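Local coordinates for protein tyrocidine synthase 2 (Brevibacillus parabrevis, PDB 6TA8) that belongs to the nonribosomal peptide synthetases and is represented here by a region of the condensation-domain family, at residues A[78-84]-A[192-197]; A[28-32]-A[84-88]; A[198-204]-A[313-319]. One frame throughout, in Å; residues are numbered along the deposited sequence.

Contact 1 (A[78-84]-A[192-197]); sequences QIVEHHD and IVLPKK
The loop 192-197 runs beside the C-terminal end of a helix that closes at His82, starting level with Gln78, whose CA lies 7.1 Å from the CA of Ile192, and ending level with His82, whose CA lies 7.4 Å from the CA of Lys197. His83 then leaves the helical conformation. The case illustrates an imidazole sandwiched between two side chains of an irregular loop. CG of His82 points away from the backbone N (chi1 -165°), which sends the ring out between them: Leu194 CB sits over one face, 3.9 Å from the ring centroid, and Lys197 CG over the opposite face, both as CH-pi contacts. At the ring edge, His82 NE2 makes a weak, bent hydrogen bond of 2.6 Å to Pro195 O (127° at the hydrogen). Beyond the ring the extended Lys197 chain passes over the helix end, and NZ forms a salt bridge of 3.2 Å with Asp84 OD2 while also hydrogen-bonding to Gly29 O; Asp84 is held through OD1 by a salt bridge from Arg87. One turn earlier, Gln78 CG lies alongside Ile192 CG2 at 3.6 Å, and a water weakly bridges Gln78 NE2 and Leu194 N. Helix 169-187 backs the contact and packs against both segments: Ile79 touches its Leu175 and Phe179, Ile192 rests on Ala182, and His83 NE2 hydrogen-bonds to Asp178 OD2.

Contact 2 (A[28-32]-A[84-88]); sequences QGVVE and DALRM
Val31 meets Asp84 with both backbone and side chain: its N-H gives a weak but fairly straight hydrogen bond to Asp84 OD1 (3.3 Å, 157°), and its CG2 methyl lies 3.5 Å from Asp84 OD2. Together with Arg87 these residues form the tight part of the contact, an example of a buried carboxylate fastening an otherwise irregular loop. Arg87, one turn of 3-10 helix further on, bends at chi3 (-51°) and brings its guanidinium back to Asp84. Its NH1 hydrogen-bonds to Asp84 OD1 at 2.8 Å as part of a salt bridge, with the acceptor near the guanidinium plane but the donor above that of the carboxylate; NH2 approaches the same oxygen so closely that its exact distance is doubtful. Arg87 NH2 also lies 3.0 Å from Val31 O, near the guanidinium plane, and 3.3 Å from the CG1 methyl of Val30, which reaches it obliquely. Towards Gln28 the contact is looser. Gly29 is exposed, its O accepting from Lys197 NZ, and Gln28 turns instead to Lys197 and Ser26. Asp84 is probably held as the anion, its buried charge balanced by Arg87, close by in sequence, at OD1 and by the distant Lys197 at OD2.

Contact 3 (A[198-204]-A[313-319]); sequences TDSFKDW and EMNVTRT
Asp199 and Asn315 hold each other by two hydrogen bonds. Asp199 N gives to Asn315 O at 2.8 Å, almost in line with the carbonyl bond (177°), and Asn315 N returns to Asp199 OD2 at 2.5 Å, a straight bond (165°) reaching the anti side of the carboxylate. Next to it, Thr198 places OG1 between its backbone N and carbonyl carbon (chi1 44°), where the hydroxyl donates to Thr319 OG1 at 2.8 Å and weakly accepts from Arg318 N at 3.2 Å. Thr319 OG1 in turn gives to Asp199 O, although the modelled length is doubtfully short. An apolar layer lies beside this network: Val316 CG1 meets Trp204 CE3 obliquely at 3.7 Å, and Met314 CB lies 4.5 Å from the same Trp204 CE3. Further out, Asn315 OD1 accepts from Thr317 OG1 at 3.0 Å, linking two residues of its own loop. Ser200 is the N-cap of helix 201-212, its side chain accepting from Asp203 N. Asp199 OD1 hydrogen-bonds to Ser26 OG, and Arg318 leaves the interface for a salt bridge with Asp178. With Asp199 engaged through N and both carboxylate oxygens, directional polar bonds join the helix entrance to loop 313-319, with hydrophobic contact beside them.

How the contacts relate
From the N terminus, segment 28-32, just ahead of strand 33-35, is the first to be revisited: contact 2 closes a loop that includes helix 69-82. Contact 1 opens within that loop, at 78-84, and closes beyond it at 192-197, so the two cross; they share Asp84, and Lys197 also bonds to Gln28 and Gly29. Contact 3 follows in series, beginning at the very next residue, Thr198, and closing at 313-319. Lys202 turns back to Glu32, connecting contacts 2 and 3. Together the three tie the N-terminal segment and helix 69-82 to helix 201-212 and the connection between strands 297-304 and 325-332 of the six-stranded sheet.

Contact 1 (A[78-84]-A[192-197])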
loop_
_atom_site.group_PDB
_atom_site.type_symbol
_atom_site.label_atom_id
_atom_site.label_comp_id
_atom_site.label_asym_id
_atom_site.label_seq_id
_atom_site.Cartn_x
_atom_site.Cartn_y
_atom_site.Cartn_z
ATOM N N GLN A 78 -12.170 3.811 -21.029
ATOM C CA GLN A 78 -13.056 4.630 -20.212
ATOM C C GLN A 78 -12.518 4.814 -18.798
ATOM O O GLN A 78 -12.728 5.871 -18.193
ATOM C CB GLN A 78 -14.453 4.007 -20.168
ATOM C CG GLN A 78 -15.494 4.852 -19.452
ATOM C CD GLN A 78 -15.824 6.131 -20.196
ATOM O OE1 GLN A 78 -15.642 6.222 -21.411
ATOM N NE2 GLN A 78 -16.316 7.127 -19.469
ATOM N N ILE A 79 -11.825 3.807 -18.262
ATOM C CA ILE A 79 -11.280 3.910 -16.911
ATOM C C ILE A 79 -10.218 4.999 -16.844
ATOM O O ILE A 79 -10.250 5.869 -15.965
ATOM C CB ILE A 79 -10.721 2.550 -16.456
ATOM C CG1 ILE A 79 -11.861 1.578 -16.146
ATOM C CG2 ILE A 79 -9.820 2.722 -15.244
ATOM C CD1 ILE A 79 -11.390 0.201 -15.746
ATOM N N VAL A 80 -9.262 4.971 -17.777
ATOM C CA VAL A 80 -8.174 5.944 -17.757
ATOM C C VAL A 80 -8.688 7.344 -18.073
ATOM O O VAL A 80 -8.124 8.341 -17.606
ATOM C CB VAL A 80 -7.062 5.507 -18.729
ATOM C CG1 VAL A 80 -5.866 6.427 -18.621
ATOM C CG2 VAL A 80 -6.647 4.074 -18.439
ATOM N N GLU A 81 -9.763 7.449 -18.857
ATOM C CA GLU A 81 -10.379 8.752 -19.085
ATOM C C GLU A 81 -11.115 9.236 -17.840
ATOM O O GLU A 81 -11.095 10.430 -17.523
ATOM C CB GLU A 81 -11.327 8.682 -20.283
ATOM C CG GLU A 81 -12.556 9.573 -20.167
ATOM C CD GLU A 81 -13.220 9.833 -21.505
ATOM O OE1 GLU A 81 -13.849 10.903 -21.659
ATOM O OE2 GLU A 81 -13.116 8.969 -22.400
ATOM N N HIS A 82 -11.762 8.319 -17.117
ATOM C CA HIS A 82 -12.521 8.704 -15.932
ATOM C C HIS A 82 -11.594 9.104 -14.791
ATOM O O HIS A 82 -11.723 10.194 -14.223
ATOM C CB HIS A 82 -13.440 7.560 -15.506
ATOM C CG HIS A 82 -14.510 7.971 -14.543
ATOM N ND1 HIS A 82 -14.300 8.042 -13.183
ATOM C CD2 HIS A 82 -15.800 8.330 -14.744
ATOM C CE1 HIS A 82 -15.414 8.428 -12.587
ATOM N NE2 HIS A 82 -16.339 8.611 -13.512
ATOM N N HIS A 83 -10.650 8.233 -14.440
ATOM C CA HIS A 83 -9.704 8.497 -13.358
ATOM C C HIS A 83 -8.492 9.204 -13.952
ATOM O O HIS A 83 -7.607 8.570 -14.533
ATOM C CB HIS A 83 -9.325 7.198 -12.655
ATOM C CG HIS A 83 -10.502 6.446 -12.113
ATOM N ND1 HIS A 83 -11.189 6.851 -10.989
ATOM C CD2 HIS A 83 -11.120 5.321 -12.547
ATOM C CE1 HIS A 83 -12.176 6.007 -10.750
ATOM N NE2 HIS A 83 -12.156 5.069 -11.681
ATOM N N ASP A 84 -8.448 10.530 -13.796
ATOM C CA ASP A 84 -7.442 11.342 -14.470
ATOM C C ASP A 84 -6.029 11.090 -13.958
ATOM O O ASP A 84 -5.069 11.355 -14.688
ATOM C CB ASP A 84 -7.784 12.826 -14.322
ATOM C CG ASP A 84 -9.138 13.172 -14.908
ATOM O OD1 ASP A 84 -9.227 13.358 -16.140
ATOM O OD2 ASP A 84 -10.115 13.254 -14.135
ATOM N N ILE A 192 -20.373 2.902 -21.818
ATOM C CA ILE A 192 -19.857 2.738 -20.463
ATOM C C ILE A 192 -20.103 4.015 -19.669
ATOM O O ILE A 192 -19.625 5.096 -20.033
ATOM C CB ILE A 192 -18.367 2.372 -20.485
ATOM C CG1 ILE A 192 -18.145 1.145 -21.372
ATOM C CG2 ILE A 192 -17.865 2.120 -19.073
ATOM C CD1 ILE A 192 -16.704 0.712 -21.475
ATOM N N VAL A 193 -20.853 3.892 -18.576
ATOM C CA VAL A 193 -21.172 5.008 -17.692
ATOM C C VAL A 193 -20.701 4.632 -16.295
ATOM O O VAL A 193 -21.254 3.718 -15.669
ATOM C CB VAL A 193 -22.670 5.341 -17.698
ATOM C CG1 VAL A 193 -22.972 6.453 -16.702
ATOM C CG2 VAL A 193 -23.122 5.734 -19.098
ATOM N N LEU A 194 -19.685 5.327 -15.808
ATOM C CA LEU A 194 -19.127 5.115 -14.484
ATOM C C LEU A 194 -19.677 6.143 -13.508
ATOM O O LEU A 194 -20.172 7.198 -13.916
ATOM C CB LEU A 194 -17.596 5.198 -14.540
ATOM C CG LEU A 194 -16.917 4.128 -15.401
ATOM C CD1 LEU A 194 -15.404 4.288 -15.388
ATOM C CD2 LEU A 194 -17.316 2.733 -14.938
ATOM N N PRO A 195 -19.628 5.862 -12.203
ATOM C CA PRO A 195 -20.163 6.813 -11.220
ATOM C C PRO A 195 -19.496 8.179 -11.313
ATOM O O PRO A 195 -18.438 8.351 -11.922
ATOM C CB PRO A 195 -19.860 6.140 -9.876
ATOM C CG PRO A 195 -19.825 4.689 -10.194
ATOM C CD PRO A 195 -19.232 4.589 -11.572
ATOM N N LYS A 196 -20.144 9.160 -10.688
ATOM C CA LYS A 196 -19.671 10.537 -10.744
ATOM C C LYS A 196 -18.271 10.655 -10.154
ATOM O O LYS A 196 -17.902 9.942 -9.216
ATOM C CB LYS A 196 -20.634 11.459 -9.995
ATOM C CG LYS A 196 -22.005 11.588 -10.640
ATOM C CD LYS A 196 -21.943 12.416 -11.915
ATOM C CE LYS A 196 -23.321 12.580 -12.534
ATOM N NZ LYS A 196 -23.895 11.275 -12.961
ATOM N N LYS A 197 -17.485 11.568 -10.719
ATOM C CA LYS A 197 -16.130 11.787 -10.238
ATOM C C LYS A 197 -16.147 12.489 -8.887
ATOM O O LYS A 197 -16.921 13.423 -8.660
ATOM C CB LYS A 197 -15.331 12.626 -11.235
ATOM C CG LYS A 197 -15.131 11.994 -12.601
ATOM C CD LYS A 197 -14.117 12.793 -13.405
ATOM C CE LYS A 197 -14.029 12.310 -14.840
ATOM N NZ LYS A 197 -12.918 12.985 -15.567
HETATM O O HOH W 1 -18.063 7.938 -17.228
#

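Contact 2 (A[28-32]-A[84-88])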
loop_
_atom_site.group_PDB
_atom_site.type_symbol
_atom_site.label_atom_id
_atom_site.label_comp_id
_atom_site.label_asym_id
_atom_site.label_seq_id
_atom_site.Cartn_x
_atom_site.Cartn_y
_atom_site.Cartn_z
ATOM N N GLN A 28 -16.557 17.285 -13.225
ATOM C CA GLN A 28 -16.710 16.035 -13.959
ATOM C C GLN A 28 -15.993 16.051 -15.303
ATOM O O GLN A 28 -16.123 15.095 -16.075
ATOM C CB GLN A 28 -18.195 15.725 -14.160
ATOM C CG GLN A 28 -19.017 15.819 -12.886
ATOM C CD GLN A 28 -18.497 14.905 -11.795
ATOM O OE1 GLN A 28 -18.272 13.716 -12.022
ATOM N NE2 GLN A 28 -18.301 15.457 -10.603
ATOM N N GLY A 29 -15.244 17.107 -15.601
ATOM C CA GLY A 29 -14.517 17.202 -16.849
ATOM C C GLY A 29 -13.214 16.429 -16.814
ATOM O O GLY A 29 -12.989 15.562 -15.965
ATOM N N VAL A 30 -12.342 16.756 -17.762
ATOM C CA VAL A 30 -11.028 16.138 -17.879
ATOM C C VAL A 30 -10.004 17.088 -17.276
ATOM O O VAL A 30 -9.868 18.234 -17.722
ATOM C CB VAL A 30 -10.692 15.807 -19.342
ATOM C CG1 VAL A 30 -9.198 15.580 -19.511
ATOM C CG2 VAL A 30 -11.476 14.586 -19.794
ATOM N N VAL A 31 -9.287 16.618 -16.260
ATOM C CA VAL A 31 -8.334 17.442 -15.527
ATOM C C VAL A 31 -6.982 17.380 -16.223
ATOM O O VAL A 31 -6.515 16.300 -16.603
ATOM C CB VAL A 31 -8.224 16.982 -14.064
ATOM C CG1 VAL A 31 -7.576 18.065 -13.216
ATOM C CG2 VAL A 31 -9.597 16.622 -13.517
ATOM N N GLU A 32 -6.353 18.542 -16.394
ATOM C CA GLU A 32 -5.046 18.638 -17.027
ATOM C C GLU A 32 -4.187 19.634 -16.263
ATOM O O GLU A 32 -4.686 20.430 -15.463
ATOM C CB GLU A 32 -5.154 19.063 -18.501
ATOM C CG GLU A 32 -6.128 18.240 -19.332
ATOM C CD GLU A 32 -6.295 18.777 -20.741
ATOM O OE1 GLU A 32 -5.275 18.922 -21.447
ATOM O OE2 GLU A 32 -7.446 19.055 -21.139
ATOM N N ASP A 84 -8.448 10.530 -13.796
ATOM C CA ASP A 84 -7.442 11.342 -14.470
ATOM C C ASP A 84 -6.029 11.090 -13.958
ATOM O O ASP A 84 -5.069 11.355 -14.688
ATOM C CB ASP A 84 -7.784 12.826 -14.322
ATOM C CG ASP A 84 -9.138 13.172 -14.908
ATOM O OD1 ASP A 84 -9.227 13.358 -16.140
ATOM O OD2 ASP A 84 -10.115 13.254 -14.135
ATOM N N ALA A 85 -5.877 10.588 -12.730
ATOM C CA ALA A 85 -4.543 10.359 -12.188
ATOM C C ALA A 85 -3.775 9.287 -12.953
ATOM O O ALA A 85 -2.540 9.280 -12.907
ATOM C CB ALA A 85 -4.629 9.974 -10.711
ATOM N N LEU A 86 -4.469 8.389 -13.652
ATOM C CA LEU A 86 -3.804 7.337 -14.411
ATOM C C LEU A 86 -3.168 7.847 -15.699
ATOM O O LEU A 86 -2.465 7.080 -16.366
ATOM C CB LEU A 86 -4.795 6.214 -14.732
ATOM C CG LEU A 86 -5.419 5.512 -13.523
ATOM C CD1 LEU A 86 -6.415 4.447 -13.959
ATOM C CD2 LEU A 86 -4.342 4.908 -12.631
ATOM N N ARG A 87 -3.395 9.110 -16.063
ATOM C CA ARG A 87 -2.772 9.724 -17.230
ATOM C C ARG A 87 -1.562 10.572 -16.857
ATOM O O ARG A 87 -1.212 11.508 -17.582
ATOM C CB ARG A 87 -3.790 10.573 -17.991
ATOM C CG ARG A 87 -5.032 9.822 -18.428
ATOM C CD ARG A 87 -5.863 10.651 -19.391
ATOM N NE ARG A 87 -6.110 11.991 -18.868
ATOM C CZ ARG A 87 -7.162 12.319 -18.126
ATOM N NH1 ARG A 87 -8.073 11.406 -17.821
ATOM N NH2 ARG A 87 -7.305 13.562 -17.689
ATOM N N MET A 88 -0.913 10.259 -15.740
ATOM C CA MET A 88 0.166 11.081 -15.216
ATOM C C MET A 88 1.505 10.701 -15.838
ATOM O O MET A 88 1.757 9.538 -16.162
ATOM C CB MET A 88 0.252 10.946 -13.696
ATOM C CG MET A 88 0.935 12.109 -12.996
ATOM S SD MET A 88 -0.202 13.455 -12.609
ATOM C CE MET A 88 -1.516 12.551 -11.799
#

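Contact 3 (A[198-204]-A[313-319])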
loop_
_atom_site.group_PDB
_atom_site.type_symbol
_atom_site.label_atom_id
_atom_site.label_comp_id
_atom_site.label_asym_id
_atom_site.label_seq_id
_atom_site.Cartn_x
_atom_site.Cartn_y
_atom_site.Cartn_z
ATOM N N THR A 198 -15.282 12.035 -7.988
ATOM C CA THR A 198 -15.040 12.739 -6.739
ATOM C C THR A 198 -13.960 13.794 -6.983
ATOM O O THR A 198 -13.695 14.171 -8.128
ATOM C CB THR A 198 -14.672 11.740 -5.637
ATOM O OG1 THR A 198 -13.733 10.786 -6.147
ATOM C CG2 THR A 198 -15.914 11.012 -5.145
ATOM N N ASP A 199 -13.323 14.282 -5.923
ATOM C CA ASP A 199 -12.305 15.312 -6.080
ATOM C C ASP A 199 -11.087 14.744 -6.797
ATOM O O ASP A 199 -10.606 13.657 -6.463
ATOM C CB ASP A 199 -11.908 15.881 -4.720
ATOM C CG ASP A 199 -12.985 16.771 -4.127
ATOM O OD1 ASP A 199 -13.709 17.427 -4.906
ATOM O OD2 ASP A 199 -13.107 16.817 -2.885
ATOM N N SER A 200 -10.595 15.479 -7.789
ATOM C CA SER A 200 -9.440 15.039 -8.553
ATOM C C SER A 200 -8.189 15.029 -7.679
ATOM O O SER A 200 -8.113 15.697 -6.643
ATOM C CB SER A 200 -9.221 15.945 -9.764
ATOM O OG SER A 200 -8.787 17.234 -9.362
ATOM N N PHE A 201 -7.197 14.247 -8.112
ATOM C CA PHE A 201 -5.914 14.228 -7.419
ATOM C C PHE A 201 -5.196 15.566 -7.517
ATOM O O PHE A 201 -4.368 15.876 -6.654
ATOM C CB PHE A 201 -5.028 13.114 -7.979
ATOM C CG PHE A 201 -3.785 12.868 -7.172
ATOM C CD1 PHE A 201 -3.835 12.111 -6.013
ATOM C CD2 PHE A 201 -2.568 13.395 -7.571
ATOM C CE1 PHE A 201 -2.694 11.885 -5.266
ATOM C CE2 PHE A 201 -1.425 13.173 -6.829
ATOM C CZ PHE A 201 -1.488 12.417 -5.676
ATOM N N LYS A 202 -5.491 16.360 -8.549
ATOM C CA LYS A 202 -4.934 17.704 -8.632
ATOM C C LYS A 202 -5.534 18.614 -7.567
ATOM O O LYS A 202 -4.828 19.443 -6.980
ATOM C CB LYS A 202 -5.167 18.281 -10.029
ATOM C CG LYS A 202 -4.645 19.696 -10.216
ATOM C CD LYS A 202 -5.110 20.285 -11.539
ATOM C CE LYS A 202 -4.639 21.721 -11.702
ATOM N NZ LYS A 202 -5.207 22.354 -12.926
ATOM N N ASP A 203 -6.834 18.470 -7.298
ATOM C CA ASP A 203 -7.471 19.272 -6.259
ATOM C C ASP A 203 -7.023 18.849 -4.866
ATOM O O ASP A 203 -6.898 19.695 -3.973
ATOM C CB ASP A 203 -8.993 19.173 -6.373
ATOM C CG ASP A 203 -9.532 19.859 -7.611
ATOM O OD1 ASP A 203 -8.888 20.818 -8.091
ATOM O OD2 ASP A 203 -10.603 19.442 -8.103
ATOM N N TRP A 204 -6.780 17.553 -4.662
ATOM C CA TRP A 204 -6.323 17.078 -3.360
ATOM C C TRP A 204 -4.937 17.622 -3.032
ATOM O O TRP A 204 -4.702 18.126 -1.928
ATOM C CB TRP A 204 -6.328 15.549 -3.329
ATOM C CG TRP A 204 -5.655 14.963 -2.124
ATOM C CD1 TRP A 204 -4.340 14.614 -2.005
ATOM C CD2 TRP A 204 -6.267 14.652 -0.866
ATOM N NE1 TRP A 204 -4.096 14.110 -0.752
ATOM C CE2 TRP A 204 -5.262 14.122 -0.032
ATOM C CE3 TRP A 204 -7.566 14.774 -0.363
ATOM C CZ2 TRP A 204 -5.515 13.714 1.275
ATOM C CZ3 TRP A 204 -7.815 14.367 0.934
ATOM C CH2 TRP A 204 -6.795 13.844 1.738
ATOM N N GLU A 313 -13.834 20.410 2.935
ATOM C CA GLU A 313 -14.884 19.432 2.633
ATOM C C GLU A 313 -14.517 18.557 1.435
ATOM O O GLU A 313 -15.362 18.232 0.599
ATOM C CB GLU A 313 -16.232 20.122 2.405
ATOM C CG GLU A 313 -16.640 21.072 3.519
ATOM C CD GLU A 313 -16.697 22.516 3.059
ATOM O OE1 GLU A 313 -16.942 22.750 1.857
ATOM O OE2 GLU A 313 -16.496 23.418 3.901
ATOM N N MET A 314 -13.246 18.173 1.351
ATOM C CA MET A 314 -12.784 17.353 0.241
ATOM C C MET A 314 -13.408 15.962 0.300
ATOM O O MET A 314 -13.734 15.445 1.372
ATOM C CB MET A 314 -11.260 17.244 0.255
ATOM C CG MET A 314 -10.542 18.582 0.224
ATOM S SD MET A 314 -10.837 19.499 -1.299
ATOM C CE MET A 314 -9.928 18.501 -2.480
ATOM N N ASN A 315 -13.573 15.357 -0.874
ATOM C CA ASN A 315 -14.177 14.032 -0.996
ATOM C C ASN A 315 -13.352 13.222 -1.987
ATOM O O ASN A 315 -13.371 13.504 -3.189
ATOM C CB ASN A 315 -15.634 14.133 -1.449
ATOM C CG ASN A 315 -16.309 12.780 -1.552
ATOM O OD1 ASN A 315 -15.863 11.804 -0.951
ATOM N ND2 ASN A 315 -17.393 12.718 -2.315
ATOM N N VAL A 316 -12.634 12.216 -1.488
ATOM C CA VAL A 316 -11.799 11.374 -2.340
ATOM C C VAL A 316 -12.220 9.916 -2.194
ATOM O O VAL A 316 -11.374 9.016 -2.142
ATOM C CB VAL A 316 -10.306 11.551 -2.009
ATOM C CG1 VAL A 316 -9.782 12.853 -2.598
ATOM C CG2 VAL A 316 -10.085 11.514 -0.505
ATOM N N THR A 317 -13.532 9.672 -2.137
ATOM C CA THR A 317 -14.019 8.302 -2.003
ATOM C C THR A 317 -13.794 7.504 -3.281
ATOM O O THR A 317 -13.382 6.340 -3.227
ATOM C CB THR A 317 -15.501 8.302 -1.624
ATOM O OG1 THR A 317 -16.208 9.245 -2.439
ATOM C CG2 THR A 317 -15.676 8.672 -0.158
ATOM N N ARG A 318 -14.060 8.109 -4.440
ATOM C CA ARG A 318 -13.871 7.460 -5.731
ATOM C C ARG A 318 -12.613 7.943 -6.445
ATOM O O ARG A 318 -12.483 7.747 -7.658
ATOM C CB ARG A 318 -15.095 7.685 -6.619
ATOM C CG ARG A 318 -16.417 7.311 -5.971
ATOM C CD ARG A 318 -16.531 5.810 -5.783
ATOM N NE ARG A 318 -16.595 5.107 -7.060
ATOM C CZ ARG A 318 -16.667 3.786 -7.183
ATOM N NH1 ARG A 318 -16.684 3.019 -6.102
ATOM N NH2 ARG A 318 -16.720 3.232 -8.387
ATOM N N THR A 319 -11.691 8.572 -5.722
ATOM C CA THR A 319 -10.485 9.132 -6.317
ATOM C C THR A 319 -9.361 8.105 -6.281
ATOM O O THR A 319 -9.105 7.488 -5.242
ATOM C CB THR A 319 -10.060 10.405 -5.584
ATOM O OG1 THR A 319 -11.071 11.409 -5.739
ATOM C CG2 THR A 319 -8.744 10.931 -6.140
#